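Local coordinates for esterase D (Lactobacillus rhamnosus, PDB 3DKR), which probably hydrolyses carboxylic esters, as an enzyme of the alpha/beta hydrolase fold, at residues 17-21 with 87-92; 185-189 with 240-244. All blocks are in the same frame, centred on the assembly; numbering follows the deposited sequence.

Overall arrangement
Following the chain from the N terminus, interaction 1 comes first. It closes a loop of 65 residues, joining the end of edge strand 16-18 to the end of helix 74-89. Between them lie strands 23-28 and 51-54, helices 39-47 and 66-71, and most of helix 74-89. The chain then runs through strand 94-99, S101, the predicted nucleophile, and strand 119-122. Interaction 2 follows, closing a 50-residue loop between strand 187-192 and the final helix, 234-246. That loop holds D195 and H226, the predicted charge-relay residues. The two loops lie in series, neither nested nor crossed. Both contacts reach the same mixed sheet. Interactions 1 and 2 lie about 19 Å apart between centres and about 9 Å between nearest atoms.

Interaction 1: residues 17-21 with 87-92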
loop_
_atom_site.group_PDB
_atom_site.type_symbol
_atom_site.label_atom_id
_atom_site.label_comp_id
_atom_site.label_asym_id
_atom_site.label_seq_id
_atom_site.Cartn_x
_atom_site.Cartn_y
_atom_site.Cartn_z
ATOM N N GLU A 17 -4.716 15.127 3.165
ATOM C CA GLU A 17 -5.554 14.733 4.293
ATOM C C GLU A 17 -6.929 15.318 4.157
ATOM O O GLU A 17 -7.080 16.509 3.866
ATOM C CB GLU A 17 -4.954 15.183 5.626
ATOM C CG GLU A 17 -5.783 14.726 6.834
ATOM C CD GLU A 17 -5.073 14.827 8.178
ATOM O OE1 GLU A 17 -3.931 15.336 8.249
ATOM O OE2 GLU A 17 -5.680 14.373 9.180
ATOM N N TYR A 18 -7.930 14.477 4.384
ATOM C CA TYR A 18 -9.305 14.909 4.480
ATOM C C TYR A 18 -9.780 14.754 5.904
ATOM O O TYR A 18 -9.621 13.679 6.513
ATOM C CB TYR A 18 -10.204 14.047 3.604
ATOM C CG TYR A 18 -9.855 14.030 2.142
ATOM C CD1 TYR A 18 -9.248 15.120 1.525
ATOM C CD2 TYR A 18 -10.175 12.922 1.359
ATOM C CE1 TYR A 18 -8.939 15.089 0.156
ATOM C CE2 TYR A 18 -9.879 12.894 0.016
ATOM C CZ TYR A 18 -9.248 13.970 -0.581
ATOM O OH TYR A 18 -8.959 13.926 -1.945
ATOM N N GLU A 19 -10.409 15.804 6.422
ATOM C CA GLU A 19 -10.950 15.746 7.785
ATOM C C GLU A 19 -12.210 14.926 7.822
ATOM O O GLU A 19 -13.015 14.966 6.900
ATOM C CB GLU A 19 -11.248 17.145 8.308
ATOM C CG GLU A 19 -10.059 18.076 8.279
ATOM C CD GLU A 19 -8.832 17.516 8.958
ATOM O OE1 GLU A 19 -8.939 17.024 10.115
ATOM O OE2 GLU A 19 -7.745 17.550 8.319
ATOM N N GLY A 20 -12.385 14.176 8.907
ATOM C CA GLY A 20 -13.616 13.442 9.142
ATOM C C GLY A 20 -14.183 13.740 10.514
ATOM O O GLY A 20 -13.952 14.821 11.075
ATOM N N THR A 21 -14.922 12.777 11.063
ATOM C CA THR A 21 -15.536 12.943 12.382
ATOM C C THR A 21 -15.129 11.780 13.293
ATOM O O THR A 21 -14.202 11.932 14.100
ATOM C CB THR A 21 -17.071 13.121 12.283
ATOM O OG1 THR A 21 -17.658 12.072 11.503
ATOM C CG2 THR A 21 -17.421 14.481 11.644
ATOM N N HIS A 87 -0.645 9.801 13.807
ATOM C CA HIS A 87 -1.296 11.066 13.447
ATOM C C HIS A 87 -2.817 10.924 13.508
ATOM O O HIS A 87 -3.526 11.811 13.994
ATOM C CB HIS A 87 -0.855 11.459 12.030
ATOM C CG HIS A 87 -1.515 12.688 11.498
ATOM N ND1 HIS A 87 -1.179 13.957 11.930
ATOM C CD2 HIS A 87 -2.473 12.850 10.552
ATOM C CE1 HIS A 87 -1.912 14.845 11.276
ATOM N NE2 HIS A 87 -2.702 14.198 10.435
ATOM N N MET A 88 -3.303 9.778 13.035
ATOM C CA MET A 88 -4.728 9.536 12.883
ATOM C C MET A 88 -5.334 8.969 14.167
ATOM O O MET A 88 -6.448 9.363 14.540
ATOM C CB MET A 88 -4.995 8.625 11.685
ATOM C CG MET A 88 -4.619 9.265 10.330
ATOM S SD MET A 88 -5.574 10.754 9.957
ATOM C CE MET A 88 -6.963 10.047 9.084
ATOM N N THR A 89 -4.612 8.089 14.860
ATOM C CA THR A 89 -5.128 7.582 16.138
ATOM C C THR A 89 -5.138 8.670 17.224
ATOM O O THR A 89 -5.768 8.490 18.271
ATOM C CB THR A 89 -4.355 6.365 16.654
ATOM O OG1 THR A 89 -2.994 6.729 16.906
ATOM C CG2 THR A 89 -4.440 5.201 15.683
ATOM N N ALA A 90 -4.439 9.780 17.025
ATOM C CA ALA A 90 -4.556 10.910 17.968
ATOM C C ALA A 90 -5.903 11.642 17.846
ATOM O O ALA A 90 -6.339 12.304 18.801
ATOM C CB ALA A 90 -3.421 11.885 17.745
ATOM N N LYS A 91 -6.538 11.521 16.678
ATOM C CA LYS A 91 -7.672 12.371 16.271
ATOM C C LYS A 91 -9.017 11.651 16.277
ATOM O O LYS A 91 -10.033 12.245 16.666
ATOM C CB LYS A 91 -7.458 12.896 14.829
ATOM C CG LYS A 91 -6.289 13.789 14.630
ATOM C CD LYS A 91 -6.024 14.052 13.134
ATOM C CE LYS A 91 -7.099 14.875 12.492
ATOM N NZ LYS A 91 -6.528 15.723 11.388
ATOM N N TYR A 92 -9.038 10.407 15.806
ATOM C CA TYR A 92 -10.286 9.704 15.478
ATOM C C TYR A 92 -10.578 8.596 16.460
ATOM O O TYR A 92 -9.669 7.942 16.927
ATOM C CB TYR A 92 -10.236 9.112 14.059
ATOM C CG TYR A 92 -10.173 10.200 13.036
ATOM C CD1 TYR A 92 -11.278 10.983 12.801
ATOM C CD2 TYR A 92 -9.001 10.505 12.369
ATOM C CE1 TYR A 92 -11.239 12.030 11.908
ATOM C CE2 TYR A 92 -8.959 11.541 11.463
ATOM C CZ TYR A 92 -10.087 12.300 11.236
ATOM O OH TYR A 92 -10.055 13.352 10.334
HETATM O O HOH W 1 -7.997 13.199 8.766
HETATM O O HOH W 2 -12.269 13.777 16.296
#
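The segments 17-21 and 87-92 converge toward their C-terminal ends. The CA atoms of E17 and M88 are 10.1 Å apart, but those of T21 and Y92 only 6.9 Å. Long side chains bridge the wider end, and Y92 fills the narrower one. The E17 side chain stretches across with CG anti to its own N (chi1 -177°), bringing its carboxylate to H87 and K91. H87 NE2 donates to E17 OE1 at 2.8 Å on the syn side of the carboxylate, somewhat out of its plane. The ring and carboxylate planes are 70° apart. K91 NZ meets E17 OE2 at 2.7 Å from above the carboxylate plane. K91 NZ also reaches the syn lone pair of E19 OE1 at 3.0 Å, so one ammonium ties two glutamates into a salt-bridge network. These bonds join edge strand 16-18 of the alpha/beta hydrolase sheet and the loop after it to the end of helix 74-89 and the turn that leads to strand 94-99. Y53 of strand 51-54 packs beside E17, H87 and M88. With an alanine at E17, H87 NE2 would probably lose its carboxylate mate and K91 one of its two glutamates in this contact. Y92 turns its ring edge to the G20-T21 backbone, while K91 CB sits over one ring face. Y92 OH accepts from G20 N at 2.9 Å and donates to a water 2.6 Å from OH. That water in turn donates to E17 OE2 and Y18 O, linking the tyrosine to the carboxylate. A second water donates to K91 O and weakly to T21 O.

Interaction 2: residues 185-189 with 240-244; sequences QPTFI and DVIAF
D240 O accepts the helix bond from F244 N at 3.0 Å, and F188 CE1 lies 3.8 Å from D240 O. The contact is buried and largely made by rings and aliphatic carbons. F188 and F244 form an edge-to-face pair, with the edge of F188 toward the face of F244. Their centroids are 5.5 Å apart and the planes stand at 69°. F188 CB also sits over the centre of the F244 ring, 3.7 Å from its centroid, a CH-pi contact. In F188, CG lies anti to the F188 backbone N (chi1 -178°), which carries the ring past F244 to the preceding helical turn. There V241 CG2 rests over one F188 face, toward the rim, and D240 CB lies at the ring edge. F244 in turn reaches the backbone of the strand. F244 CZ comes 3.6 Å from P186 O, which lies at the ring edge. D240 OD2 is hydrogen-bonded to Y221 OH of strand 216-221. Strand 187-189 and helix 240-244 run antiparallel, at 168°, with axes 9.9 Å apart at closest approach. This is the packing of the C-terminal helix on the central sheet of the alpha/beta hydrolase fold.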
loop_
_atom_site.group_PDB
_atom_site.type_symbol
_atom_site.label_atom_id
_atom_site.label_comp_id
_atom_site.label_asym_id
_atom_site.label_seq_id
_atom_site.Cartn_x
_atom_site.Cartn_y
_atom_site.Cartn_z
ATOM N N GLN A 185 -6.914 -8.199 14.648
ATOM C CA GLN A 185 -7.949 -7.360 14.072
ATOM C C GLN A 185 -8.578 -7.994 12.845
ATOM O O GLN A 185 -7.919 -8.781 12.143
ATOM C CB GLN A 185 -7.383 -6.007 13.626
ATOM C CG GLN A 185 -6.781 -5.155 14.724
ATOM C CD GLN A 185 -5.287 -5.326 14.867
ATOM O OE1 GLN A 185 -4.737 -6.376 14.534
ATOM N NE2 GLN A 185 -4.619 -4.284 15.368
ATOM N N PRO A 186 -9.824 -7.605 12.538
ATOM C CA PRO A 186 -10.372 -7.889 11.228
ATOM C C PRO A 186 -9.405 -7.412 10.134
ATOM O O PRO A 186 -8.859 -6.304 10.238
ATOM C CB PRO A 186 -11.666 -7.064 11.202
ATOM C CG PRO A 186 -12.035 -6.919 12.634
ATOM C CD PRO A 186 -10.776 -6.860 13.388
ATOM N N THR A 187 -9.195 -8.252 9.129
ATOM C CA THR A 187 -8.270 -7.943 8.027
ATOM C C THR A 187 -8.957 -8.063 6.675
ATOM O O THR A 187 -9.642 -9.047 6.389
ATOM C CB THR A 187 -7.059 -8.867 8.072
ATOM O OG1 THR A 187 -6.440 -8.772 9.356
ATOM C CG2 THR A 187 -6.045 -8.514 6.978
ATOM N N PHE A 188 -8.736 -7.048 5.845
ATOM C CA PHE A 188 -9.248 -6.973 4.486
ATOM C C PHE A 188 -8.149 -7.380 3.521
ATOM O O PHE A 188 -7.010 -6.935 3.644
ATOM C CB PHE A 188 -9.687 -5.535 4.171
ATOM C CG PHE A 188 -10.283 -5.366 2.809
ATOM C CD1 PHE A 188 -11.654 -5.503 2.614
ATOM C CD2 PHE A 188 -9.483 -5.119 1.705
ATOM C CE1 PHE A 188 -12.217 -5.366 1.344
ATOM C CE2 PHE A 188 -10.041 -4.972 0.443
ATOM C CZ PHE A 188 -11.412 -5.114 0.261
ATOM N N ILE A 189 -8.502 -8.220 2.554
ATOM C CA ILE A 189 -7.564 -8.608 1.489
ATOM C C ILE A 189 -8.216 -8.449 0.132
ATOM O O ILE A 189 -9.225 -9.102 -0.157
ATOM C CB ILE A 189 -7.075 -10.060 1.628
ATOM C CG1 ILE A 189 -6.393 -10.266 2.979
ATOM C CG2 ILE A 189 -6.130 -10.395 0.456
ATOM C CD1 ILE A 189 -5.957 -11.721 3.288
ATOM N N ASP A 240 -16.405 -2.524 -1.401
ATOM C CA ASP A 240 -16.001 -3.624 -0.517
ATOM C C ASP A 240 -15.313 -3.104 0.750
ATOM O O ASP A 240 -15.566 -3.581 1.859
ATOM C CB ASP A 240 -15.075 -4.591 -1.254
ATOM C CG ASP A 240 -15.771 -5.329 -2.399
ATOM O OD1 ASP A 240 -17.033 -5.448 -2.369
ATOM O OD2 ASP A 240 -15.064 -5.809 -3.313
ATOM N N VAL A 241 -14.427 -2.121 0.578
ATOM C CA VAL A 241 -13.696 -1.543 1.718
ATOM C C VAL A 241 -14.645 -0.818 2.680
ATOM O O VAL A 241 -14.544 -0.933 3.911
ATOM C CB VAL A 241 -12.591 -0.573 1.218
ATOM C CG1 VAL A 241 -12.026 0.272 2.380
ATOM C CG2 VAL A 241 -11.491 -1.359 0.462
ATOM N N ILE A 242 -15.578 -0.075 2.107
ATOM C CA ILE A 242 -16.554 0.641 2.912
ATOM C C ILE A 242 -17.442 -0.353 3.658
ATOM O O ILE A 242 -17.682 -0.183 4.846
ATOM C CB ILE A 242 -17.333 1.641 2.041
ATOM C CG1 ILE A 242 -16.389 2.766 1.609
ATOM C CG2 ILE A 242 -18.513 2.222 2.815
ATOM C CD1 ILE A 242 -16.957 3.719 0.568
ATOM N N ALA A 243 -17.875 -1.414 2.983
ATOM C CA ALA A 243 -18.656 -2.466 3.665
ATOM C C ALA A 243 -17.882 -3.077 4.841
ATOM O O ALA A 243 -18.430 -3.322 5.928
ATOM C CB ALA A 243 -19.057 -3.539 2.689
ATOM N N PHE A 244 -16.591 -3.312 4.623
ATOM C CA PHE A 244 -15.702 -3.867 5.640
ATOM C C PHE A 244 -15.637 -2.984 6.876
ATOM O O PHE A 244 -15.744 -3.460 8.014
ATOM C CB PHE A 244 -14.314 -4.076 5.012
ATOM C CG PHE A 244 -13.243 -4.471 5.977
ATOM C CD1 PHE A 244 -13.092 -5.804 6.384
ATOM C CD2 PHE A 244 -12.332 -3.535 6.441
ATOM C CE1 PHE A 244 -12.080 -6.162 7.246
ATOM C CE2 PHE A 244 -11.319 -3.900 7.322
ATOM C CZ PHE A 244 -11.188 -5.203 7.715
#